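Local coordinates for protein putative pyridoxal phosphate-dependent transferase (Clostridium difficile, PDB 4DQ6) that binds pyridoxal-5'-phosphate and is a putative pyridoxal phosphate-dependent transferase of the class I and II aminotransferase family, at residues A[118-122]-A[140-144]; A[166-172]-A[198-204]; A[230-236]-A[247-253]. All coordinates share one frame; numbering follows the deposited sequence.

All three contacts, in series along the chain, belong to one mixed sheet that leads to a ligand site at one place. Contact 1 lies at its edge within this chain and contact 2 next to it, centres about 12 Å apart; M118 O and I169 N, 2.8 Å apart, probably hydrogen-bond across the seam. Contact 3 continues the sheet beyond contact 2, where S202 N lies 2.8 Å from I231 O. Contacts 1 and 3 do not touch, their centres about 22 Å apart. Pyridoxal-5'-phosphate meets contact 2 directly, through C171 and D203, whereas the side chain of S248 in contact 3 is about 5 Å from it and that of I119 in contact 1 about 11 Å.

Contact 1: A[118-122]-A[140-144]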
loop_
_atom_site.group_PDB
_atom_site.type_symbol
_atom_site.label_atom_id
_atom_site.label_comp_id
_atom_site.label_asym_id
_atom_site.label_seq_id
_atom_site.Cartn_x
_atom_site.Cartn_y
_atom_site.Cartn_z
ATOM N N MET A 118 8.747 20.876 -13.297
ATOM C CA MET A 118 7.844 21.451 -14.248
ATOM C C MET A 118 6.715 20.506 -14.577
ATOM O O MET A 118 6.938 19.276 -14.738
ATOM C CB MET A 118 8.602 21.847 -15.530
ATOM C CG MET A 118 7.739 22.465 -16.588
ATOM S SD MET A 118 8.545 23.017 -18.123
ATOM C CE MET A 118 9.361 24.497 -17.589
ATOM N N ILE A 119 5.506 21.086 -14.610
ATOM C CA ILE A 119 4.285 20.347 -15.094
ATOM C C ILE A 119 3.545 21.179 -16.132
ATOM O O ILE A 119 3.877 22.380 -16.319
ATOM C CB ILE A 119 3.309 19.945 -13.960
ATOM C CG1 ILE A 119 2.594 21.146 -13.375
ATOM C CG2 ILE A 119 3.990 19.063 -12.886
ATOM C CD1 ILE A 119 1.519 20.791 -12.342
ATOM N N GLN A 120 2.606 20.609 -16.891
ATOM C CA GLN A 120 1.761 21.344 -17.844
ATOM C C GLN A 120 0.302 21.311 -17.414
ATOM O O GLN A 120 -0.316 20.228 -17.347
ATOM C CB GLN A 120 1.860 20.740 -19.233
ATOM C CG GLN A 120 3.267 20.592 -19.779
ATOM C CD GLN A 120 3.353 19.789 -21.051
ATOM O OE1 GLN A 120 3.035 18.597 -21.078
ATOM N NE2 GLN A 120 3.790 20.424 -22.129
ATOM N N GLU A 121 -0.265 22.442 -17.108
ATOM C CA GLU A 121 -1.675 22.565 -16.704
ATOM C C GLU A 121 -2.556 23.028 -17.860
ATOM O O GLU A 121 -2.104 23.689 -18.775
ATOM C CB GLU A 121 -1.760 23.551 -15.539
ATOM C CG GLU A 121 -1.232 22.860 -14.268
ATOM C CD GLU A 121 -1.500 23.587 -12.969
ATOM O OE1 GLU A 121 -1.784 24.786 -13.035
ATOM O OE2 GLU A 121 -1.424 22.941 -11.877
ATOM N N PRO A 122 -3.850 22.690 -17.846
ATOM C CA PRO A 122 -4.532 21.982 -16.747
ATOM C C PRO A 122 -4.150 20.519 -16.726
ATOM O O PRO A 122 -4.082 19.882 -17.806
ATOM C CB PRO A 122 -5.990 22.213 -17.078
ATOM C CG PRO A 122 -6.033 22.359 -18.587
ATOM C CD PRO A 122 -4.725 23.063 -18.953
ATOM N N ILE A 140 5.008 25.856 -13.750
ATOM C CA ILE A 140 3.891 25.410 -14.616
ATOM C C ILE A 140 4.104 26.045 -15.997
ATOM O O ILE A 140 4.239 27.278 -16.108
ATOM C CB ILE A 140 2.548 25.860 -14.052
ATOM C CG1 ILE A 140 2.404 25.431 -12.578
ATOM C CG2 ILE A 140 1.405 25.380 -14.979
ATOM C CD1 ILE A 140 1.191 25.946 -11.825
ATOM N N SER A 141 4.162 25.200 -17.035
ATOM C CA SER A 141 4.077 25.611 -18.403
ATOM C C SER A 141 2.725 25.274 -18.974
ATOM O O SER A 141 2.507 24.118 -19.323
ATOM C CB SER A 141 5.191 24.987 -19.244
ATOM O OG SER A 141 4.959 25.255 -20.620
ATOM N N PRO A 142 1.787 26.217 -18.974
ATOM C CA PRO A 142 0.416 25.804 -19.362
ATOM C C PRO A 142 0.389 25.279 -20.794
ATOM O O PRO A 142 1.119 25.735 -21.674
ATOM C CB PRO A 142 -0.412 27.052 -19.191
ATOM C CG PRO A 142 0.390 27.977 -18.313
ATOM C CD PRO A 142 1.841 27.616 -18.530
ATOM N N LEU A 143 -0.413 24.246 -21.017
ATOM C CA LEU A 143 -0.717 23.882 -22.411
ATOM C C LEU A 143 -1.282 25.103 -23.146
ATOM O O LEU A 143 -1.877 25.996 -22.549
ATOM C CB LEU A 143 -1.689 22.713 -22.483
ATOM C CG LEU A 143 -1.235 21.414 -21.836
ATOM C CD1 LEU A 143 -2.389 20.424 -21.947
ATOM C CD2 LEU A 143 -0.008 20.826 -22.461
ATOM N N GLN A 144 -1.058 25.161 -24.459
ATOM C CA GLN A 144 -1.626 26.223 -25.309
ATOM C C GLN A 144 -2.960 25.688 -25.847
ATOM O O GLN A 144 -2.983 24.634 -26.519
ATOM C CB GLN A 144 -0.666 26.608 -26.458
ATOM C CG GLN A 144 -1.194 27.620 -27.478
ATOM C CD GLN A 144 -0.101 28.027 -28.508
ATOM O OE1 GLN A 144 0.957 27.398 -28.608
ATOM N NE2 GLN A 144 -0.357 29.108 -29.252
HETATM O O HOH W 1 3.512 23.517 -22.109
HETATM O O HOH W 2 -3.402 25.944 -20.192
#
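E121 and I140 meet obliquely at what is, within this chain, the edge of the sheet, where the parallel strands 116-119 and 137-140, joined through helix 126-133 in a beta-alpha-beta crossover, run out into loops. With its CG anti to the carbonyl carbon (chi1 -74°), the glutamate carries its extended chain across the isoleucine. CB and CG rest on the I140 CG2 branch, and the carboxylate reaches the other branch, OE1 lying 3.4 Å from I140 CD1. Both carboxylate oxygens are engaged beyond this apolar contact, OE1 by I362 N and OE2 by N128 ND2, which should fix the rotation of the group.

The second pair, Q120 and L143, is set differently: the two side chains cross at about a right angle, and the single methyl CD2 of L143 touches Q120 CB at 3.7 Å as well as the amide beyond it. Between these pairs the backbone keeps the parallel register, S141 N donating to I119 O at 2.9 Å. Further along, L143 N donates to E121 O, also at 2.9 Å.

A water ties the polar ends together, accepting from Q120 NE2 and donating to S141 OG, 2.7 Å away; that hydroxyl also bonds D157 OD2. E121 N, by contrast, is buried by the contact with no hydrogen-bond partner in the model.

Contact 2: A[166-172]-A[198-204]. With PLP (pyridoxal-5'-phosphate), chain C.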
loop_
_atom_site.group_PDB
_atom_site.type_symbol
_atom_site.label_atom_id
_atom_site.label_comp_id
_atom_site.label_asym_id
_atom_site.label_seq_id
_atom_site.Cartn_x
_atom_site.Cartn_y
_atom_site.Cartn_z
ATOM N N LYS A 166 14.796 20.480 -12.697
ATOM C CA LYS A 166 15.466 19.222 -12.556
ATOM C C LYS A 166 14.685 18.102 -13.172
ATOM O O LYS A 166 15.252 17.145 -13.667
ATOM C CB LYS A 166 15.681 18.948 -11.073
ATOM C CG LYS A 166 16.509 20.051 -10.412
ATOM C CD LYS A 166 17.900 20.215 -11.021
ATOM C CE LYS A 166 18.734 21.294 -10.337
ATOM N NZ LYS A 166 20.110 21.376 -10.913
ATOM N N LEU A 167 13.374 18.248 -13.116
ATOM C CA LEU A 167 12.439 17.161 -13.527
ATOM C C LEU A 167 11.262 17.766 -14.252
ATOM O O LEU A 167 10.831 18.881 -13.927
ATOM C CB LEU A 167 11.802 16.308 -12.339
ATOM C CG LEU A 167 12.719 15.521 -11.405
ATOM C CD1 LEU A 167 11.947 14.860 -10.245
ATOM C CD2 LEU A 167 13.437 14.443 -12.218
ATOM N N PHE A 168 10.714 16.980 -15.192
ATOM C CA PHE A 168 9.520 17.322 -15.924
ATOM C C PHE A 168 8.546 16.196 -15.754
ATOM O O PHE A 168 8.922 15.024 -16.047
ATOM C CB PHE A 168 9.871 17.575 -17.417
ATOM C CG PHE A 168 8.707 18.082 -18.245
ATOM C CD1 PHE A 168 7.682 17.212 -18.604
ATOM C CD2 PHE A 168 8.651 19.443 -18.690
ATOM C CE1 PHE A 168 6.631 17.679 -19.373
ATOM C CE2 PHE A 168 7.568 19.899 -19.433
ATOM C CZ PHE A 168 6.569 19.001 -19.766
ATOM N N ILE A 169 7.341 16.527 -15.279
ATOM C CA ILE A 169 6.358 15.460 -15.106
ATOM C C ILE A 169 5.348 15.578 -16.269
ATOM O O ILE A 169 4.647 16.602 -16.378
ATOM C CB ILE A 169 5.622 15.494 -13.731
ATOM C CG1 ILE A 169 6.564 15.691 -12.551
ATOM C CG2 ILE A 169 4.768 14.207 -13.565
ATOM C CD1 ILE A 169 5.902 15.666 -11.180
ATOM N N LEU A 170 5.312 14.546 -17.113
ATOM C CA LEU A 170 4.568 14.553 -18.339
ATOM C C LEU A 170 3.362 13.622 -18.073
ATOM O O LEU A 170 3.478 12.525 -17.423
ATOM C CB LEU A 170 5.387 13.979 -19.501
ATOM C CG LEU A 170 4.673 13.454 -20.757
ATOM C CD1 LEU A 170 4.125 14.667 -21.506
ATOM C CD2 LEU A 170 5.598 12.650 -21.641
ATOM N N CYS A 171 2.159 14.036 -18.517
ATOM C CA CYS A 171 0.995 13.171 -18.519
ATOM C C CYS A 171 0.682 12.720 -19.939
ATOM O O CYS A 171 0.422 13.559 -20.780
ATOM C CB CYS A 171 -0.182 13.954 -17.918
ATOM S SG CYS A 171 -1.539 12.958 -17.282
ATOM N N ASN A 172 0.697 11.394 -20.197
ATOM C CA ASN A 172 0.572 10.835 -21.559
ATOM C C ASN A 172 -0.111 9.513 -21.554
ATOM O O ASN A 172 0.522 8.555 -21.240
ATOM C CB ASN A 172 2.039 10.747 -22.099
ATOM C CG ASN A 172 2.207 10.090 -23.454
ATOM O OD1 ASN A 172 1.462 10.370 -24.331
ATOM N ND2 ASN A 172 3.312 9.278 -23.635
ATOM N N VAL A 198 17.190 17.647 -18.069
ATOM C CA VAL A 198 15.972 17.587 -17.260
ATOM C C VAL A 198 15.502 16.170 -17.482
ATOM O O VAL A 198 15.307 15.738 -18.644
ATOM C CB VAL A 198 14.840 18.520 -17.717
ATOM C CG1 VAL A 198 13.553 18.348 -16.910
ATOM C CG2 VAL A 198 15.244 19.976 -17.620
ATOM N N LYS A 199 15.369 15.430 -16.385
ATOM C CA LYS A 199 14.842 14.096 -16.434
ATOM C C LYS A 199 13.307 14.146 -16.555
ATOM O O LYS A 199 12.693 14.977 -15.957
ATOM C CB LYS A 199 15.224 13.313 -15.175
ATOM C CG LYS A 199 14.922 11.822 -15.297
ATOM C CD LYS A 199 16.152 11.050 -15.815
ATOM C CE LYS A 199 16.059 9.553 -15.502
ATOM N NZ LYS A 199 17.328 8.788 -15.798
ATOM N N ILE A 200 12.774 13.266 -17.363
ATOM C CA ILE A 200 11.306 13.133 -17.532
ATOM C C ILE A 200 10.714 11.985 -16.759
ATOM O O ILE A 200 11.234 10.852 -16.853
ATOM C CB ILE A 200 10.882 12.972 -19.021
ATOM C CG1 ILE A 200 11.450 14.162 -19.838
ATOM C CG2 ILE A 200 9.330 12.849 -19.132
ATOM C CD1 ILE A 200 10.939 14.239 -21.259
ATOM N N ILE A 201 9.671 12.284 -15.968
ATOM C CA ILE A 201 8.866 11.235 -15.355
ATOM C C ILE A 201 7.546 11.240 -16.125
ATOM O O ILE A 201 6.853 12.218 -16.169
ATOM C CB ILE A 201 8.587 11.494 -13.881
ATOM C CG1 ILE A 201 9.847 11.387 -13.015
ATOM C CG2 ILE A 201 7.565 10.464 -13.391
ATOM C CD1 ILE A 201 9.610 11.822 -11.582
ATOM N N SER A 202 7.235 10.156 -16.815
ATOM C CA SER A 202 6.060 10.122 -17.668
ATOM C C SER A 202 4.983 9.274 -17.022
ATOM O O SER A 202 5.168 8.045 -16.897
ATOM C CB SER A 202 6.443 9.569 -19.022
ATOM O OG SER A 202 5.360 9.666 -19.953
ATOM N N ASP A 203 3.850 9.892 -16.642
ATOM C CA ASP A 203 2.710 9.188 -16.115
ATOM C C ASP A 203 1.843 8.752 -17.291
ATOM O O ASP A 203 1.095 9.540 -17.867
ATOM C CB ASP A 203 1.947 10.118 -15.171
ATOM C CG ASP A 203 0.718 9.526 -14.573
ATOM O OD1 ASP A 203 0.312 8.435 -14.974
ATOM O OD2 ASP A 203 0.168 10.160 -13.653
ATOM N N GLU A 204 1.864 7.434 -17.519
ATOM C CA GLU A 204 1.249 6.895 -18.686
ATOM C C GLU A 204 0.149 5.965 -18.213
ATOM O O GLU A 204 -0.197 4.924 -18.888
ATOM C CB GLU A 204 2.298 6.275 -19.639
ATOM C CG GLU A 204 3.342 7.267 -20.098
ATOM C CD GLU A 204 4.270 6.788 -21.184
ATOM O OE1 GLU A 204 4.114 5.665 -21.708
ATOM O OE2 GLU A 204 5.144 7.626 -21.583
HETATM N N1 PLP C . -2.134 9.550 -12.837
HETATM C C2 PLP C . -3.151 10.073 -13.595
HETATM C C2A PLP C . -2.942 10.990 -14.763
HETATM C C3 PLP C . -4.530 9.746 -13.309
HETATM O O3 PLP C . -5.518 10.268 -14.023
HETATM C C4 PLP C . -4.820 8.849 -12.202
HETATM C C4A PLP C . -6.238 8.515 -11.817
HETATM C C5 PLP C . -3.687 8.329 -11.453
HETATM C C6 PLP C . -2.371 8.714 -11.799
HETATM C C5A PLP C . -3.970 7.378 -10.333
HETATM O O4P PLP C . -2.871 7.485 -9.490
HETATM P P PLP C . -2.768 6.361 -8.329
HETATM O O1P PLP C . -2.262 5.150 -9.032
HETATM O O2P PLP C . -1.769 7.090 -7.344
HETATM O O3P PLP C . -4.248 6.183 -7.872
#
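C171 and D203, paired across two parallel strands, turn their side chains to the same face of the sheet, and both meet pyridoxal-5'-phosphate. D203 OD2 comes within 2.5 Å of the ring atom N1, while C171 SG touches the methyl C2A at 3.5 Å. With CG opposite the backbone N (chi1 179°), the D203 carboxylate extends to the pyridine nitrogen, and its other oxygen, OD1, takes a hydrogen bond from I205 N.

Behind this first shell, D203 N donates to L170 O at 2.8 Å and D203 O accepts from N172 N, which ties both the N-H and the carbonyl of the aspartate to the same neighbouring strand and its continuation. The strands belong to a beta-alpha-beta unit, 165-171 and 199-203 with helix 183-195 between them, and the ligand sits at their C-terminal ends. Here N172 and E204 lie side by side, amide and carboxylate planes 83° apart, joined by a weak bond from ND2 to OE2. E204 OE2 has a shorter bond from S202 OG, 2.6 Å away on its anti lone pair, and also accepts from M219 N; N172 ND2 also donates to I217 O.

Farther back on the ligand-facing side, L167 CD1 meets I201 CD1 at 4.1 Å, and helix 99-110 packs against both residues.

Contact 3: A[230-236]-A[247-253]; sequences TITCMAP and SSYVVLP
M234 and Y249 form the closely fitted part of this antiparallel pair. The tyrosine CG sits between its backbone N and carbonyl carbon (chi1 54°), bringing the ring over toward the neighbouring strand. M234 O lies 3.7 Å above one ring face, offset toward the rim, and the same oxygen accepts from Y249 N at 3.0 Å. M234 CB presses on Y249 CE2 at 3.5 Å, and farther along the extended chain the sulfur makes a Met-aromatic contact, SD standing 5.3 Å from the ring centroid on an oblique line 67° off the normal. The tyrosine hydroxyl at the far end is bonded to Y285 OH. The next pair is close too: A235 CB meets S248 CB at 3.6 Å, while S248 OG turns to S96 O.

The other end is joined differently. T232 and V251 are a hydrogen-bonded pair whose two bonds are unequal, V251 N to T232 O being short at 2.7 Å and T232 N to V251 O longer at 3.2 Å. A water takes up the polar atoms, accepting from T232 OG1 and donating to T230 O and V251 O. It thus stitches the strands together on the face where the T232 and V251 side chains touch only through CB, although the surroundings remain buried.

On the opposite sheet face I231 CG2 wedges against V250 CG1 and L252 CD2, against helices 99-110 and 255-267. P236 and S247 abut helix 275-287. In the sheet, strand 230-234 runs parallel to 199-203 on one flank and antiparallel to 248-251 on the other, and 248-251 in turn pairs antiparallel with strand 93-96, the outermost on that side within this chain.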
loop_
_atom_site.group_PDB
_atom_site.type_symbol
_atom_site.label_atom_id
_atom_site.label_comp_id
_atom_site.label_asym_id
_atom_site.label_seq_id
_atom_site.Cartn_x
_atom_site.Cartn_y
_atom_site.Cartn_z
ATOM N N THR A 230 14.082 8.917 -19.291
ATOM C CA THR A 230 12.628 8.844 -18.986
ATOM C C THR A 230 12.366 7.707 -17.996
ATOM O O THR A 230 12.812 6.587 -18.195
ATOM C CB THR A 230 11.837 8.610 -20.271
ATOM O OG1 THR A 230 12.227 9.606 -21.241
ATOM C CG2 THR A 230 10.303 8.675 -20.017
ATOM N N ILE A 231 11.635 8.007 -16.923
ATOM C CA ILE A 231 11.118 7.012 -15.988
ATOM C C ILE A 231 9.599 6.999 -16.222
ATOM O O ILE A 231 9.007 8.057 -16.353
ATOM C CB ILE A 231 11.442 7.457 -14.557
ATOM C CG1 ILE A 231 12.964 7.427 -14.368
ATOM C CG2 ILE A 231 10.749 6.593 -13.508
ATOM C CD1 ILE A 231 13.490 8.105 -13.092
ATOM N N THR A 232 9.017 5.815 -16.329
ATOM C CA THR A 232 7.610 5.652 -16.739
ATOM C C THR A 232 6.760 4.948 -15.719
ATOM O O THR A 232 7.156 3.905 -15.178
ATOM C CB THR A 232 7.539 4.833 -18.031
ATOM O OG1 THR A 232 8.445 5.407 -19.014
ATOM C CG2 THR A 232 6.184 4.846 -18.650
ATOM N N CYS A 233 5.618 5.537 -15.385
ATOM C CA CYS A 233 4.659 4.940 -14.462
ATOM C C CYS A 233 3.444 4.481 -15.270
ATOM O O CYS A 233 2.932 5.248 -16.077
ATOM C CB CYS A 233 4.186 5.909 -13.418
ATOM S SG CYS A 233 5.507 6.534 -12.387
ATOM N N MET A 234 3.040 3.229 -15.067
ATOM C CA MET A 234 1.857 2.594 -15.703
ATOM C C MET A 234 1.163 1.725 -14.687
ATOM O O MET A 234 1.707 1.476 -13.621
ATOM C CB MET A 234 2.210 1.797 -16.928
ATOM C CG MET A 234 2.649 2.659 -18.154
ATOM S SD MET A 234 3.307 1.554 -19.448
ATOM C CE MET A 234 3.308 2.634 -20.913
ATOM N N ALA A 235 -0.032 1.225 -15.015
ATOM C CA ALA A 235 -0.751 0.411 -14.049
ATOM C C ALA A 235 -1.869 -0.271 -14.819
ATOM O O ALA A 235 -2.287 0.241 -15.853
ATOM C CB ALA A 235 -1.384 1.257 -12.959
ATOM N N PRO A 236 -2.424 -1.387 -14.306
ATOM C CA PRO A 236 -3.650 -1.948 -14.839
ATOM C C PRO A 236 -4.915 -1.288 -14.335
ATOM O O PRO A 236 -6.009 -1.660 -14.769
ATOM C CB PRO A 236 -3.576 -3.362 -14.340
ATOM C CG PRO A 236 -2.940 -3.279 -13.019
ATOM C CD PRO A 236 -1.869 -2.241 -13.249
ATOM N N SER A 247 -2.366 -1.515 -7.569
ATOM C CA SER A 247 -1.230 -2.096 -8.274
ATOM C C SER A 247 -0.762 -1.123 -9.289
ATOM O O SER A 247 -1.553 -0.629 -10.086
ATOM C CB SER A 247 -1.726 -3.341 -9.019
ATOM O OG SER A 247 -0.753 -3.922 -9.912
ATOM N N SER A 248 0.557 -0.859 -9.348
ATOM C CA SER A 248 1.109 -0.075 -10.416
ATOM C C SER A 248 2.587 -0.478 -10.523
ATOM O O SER A 248 3.119 -1.253 -9.719
ATOM C CB SER A 248 0.950 1.390 -10.172
ATOM O OG SER A 248 1.848 1.828 -9.187
ATOM N N TYR A 249 3.251 0.021 -11.548
ATOM C CA TYR A 249 4.658 -0.277 -11.756
ATOM C C TYR A 249 5.366 0.936 -12.338
ATOM O O TYR A 249 4.733 1.787 -12.959
ATOM C CB TYR A 249 4.859 -1.554 -12.597
ATOM C CG TYR A 249 4.139 -1.549 -13.918
ATOM C CD1 TYR A 249 2.825 -2.041 -13.983
ATOM C CD2 TYR A 249 4.725 -1.081 -15.117
ATOM C CE1 TYR A 249 2.119 -2.090 -15.153
ATOM C CE2 TYR A 249 3.991 -1.138 -16.315
ATOM C CZ TYR A 249 2.686 -1.615 -16.304
ATOM O OH TYR A 249 1.996 -1.649 -17.501
ATOM N N VAL A 250 6.683 0.979 -12.125
ATOM C CA VAL A 250 7.551 1.960 -12.665
ATOM C C VAL A 250 8.575 1.248 -13.511
ATOM O O VAL A 250 9.129 0.205 -13.112
ATOM C CB VAL A 250 8.198 2.672 -11.476
ATOM C CG1 VAL A 250 8.904 3.938 -11.984
ATOM C CG2 VAL A 250 7.207 3.092 -10.411
ATOM N N VAL A 251 8.932 1.891 -14.619
ATOM C CA VAL A 251 9.890 1.317 -15.557
ATOM C C VAL A 251 11.126 2.223 -15.461
ATOM O O VAL A 251 11.070 3.426 -15.892
ATOM C CB VAL A 251 9.405 1.265 -17.010
ATOM C CG1 VAL A 251 10.495 0.655 -17.874
ATOM C CG2 VAL A 251 8.078 0.498 -17.091
ATOM N N LEU A 252 12.252 1.680 -14.984
ATOM C CA LEU A 252 13.479 2.494 -14.812
ATOM C C LEU A 252 14.657 1.791 -15.540
ATOM O O LEU A 252 15.330 0.929 -15.000
ATOM C CB LEU A 252 13.746 2.713 -13.338
ATOM C CG LEU A 252 12.626 3.149 -12.436
ATOM C CD1 LEU A 252 12.029 1.942 -11.685
ATOM C CD2 LEU A 252 13.125 4.209 -11.469
ATOM N N PRO A 253 14.890 2.201 -16.794
ATOM C CA PRO A 253 15.975 1.604 -17.600
ATOM C C PRO A 253 17.375 1.949 -17.112
ATOM O O PRO A 253 18.314 1.253 -17.470
ATOM C CB PRO A 253 15.718 2.183 -19.003
ATOM C CG PRO A 253 14.274 2.551 -19.001
ATOM C CD PRO A 253 14.037 3.080 -17.615
HETATM O O HOH W 3 10.958 4.296 -18.623
#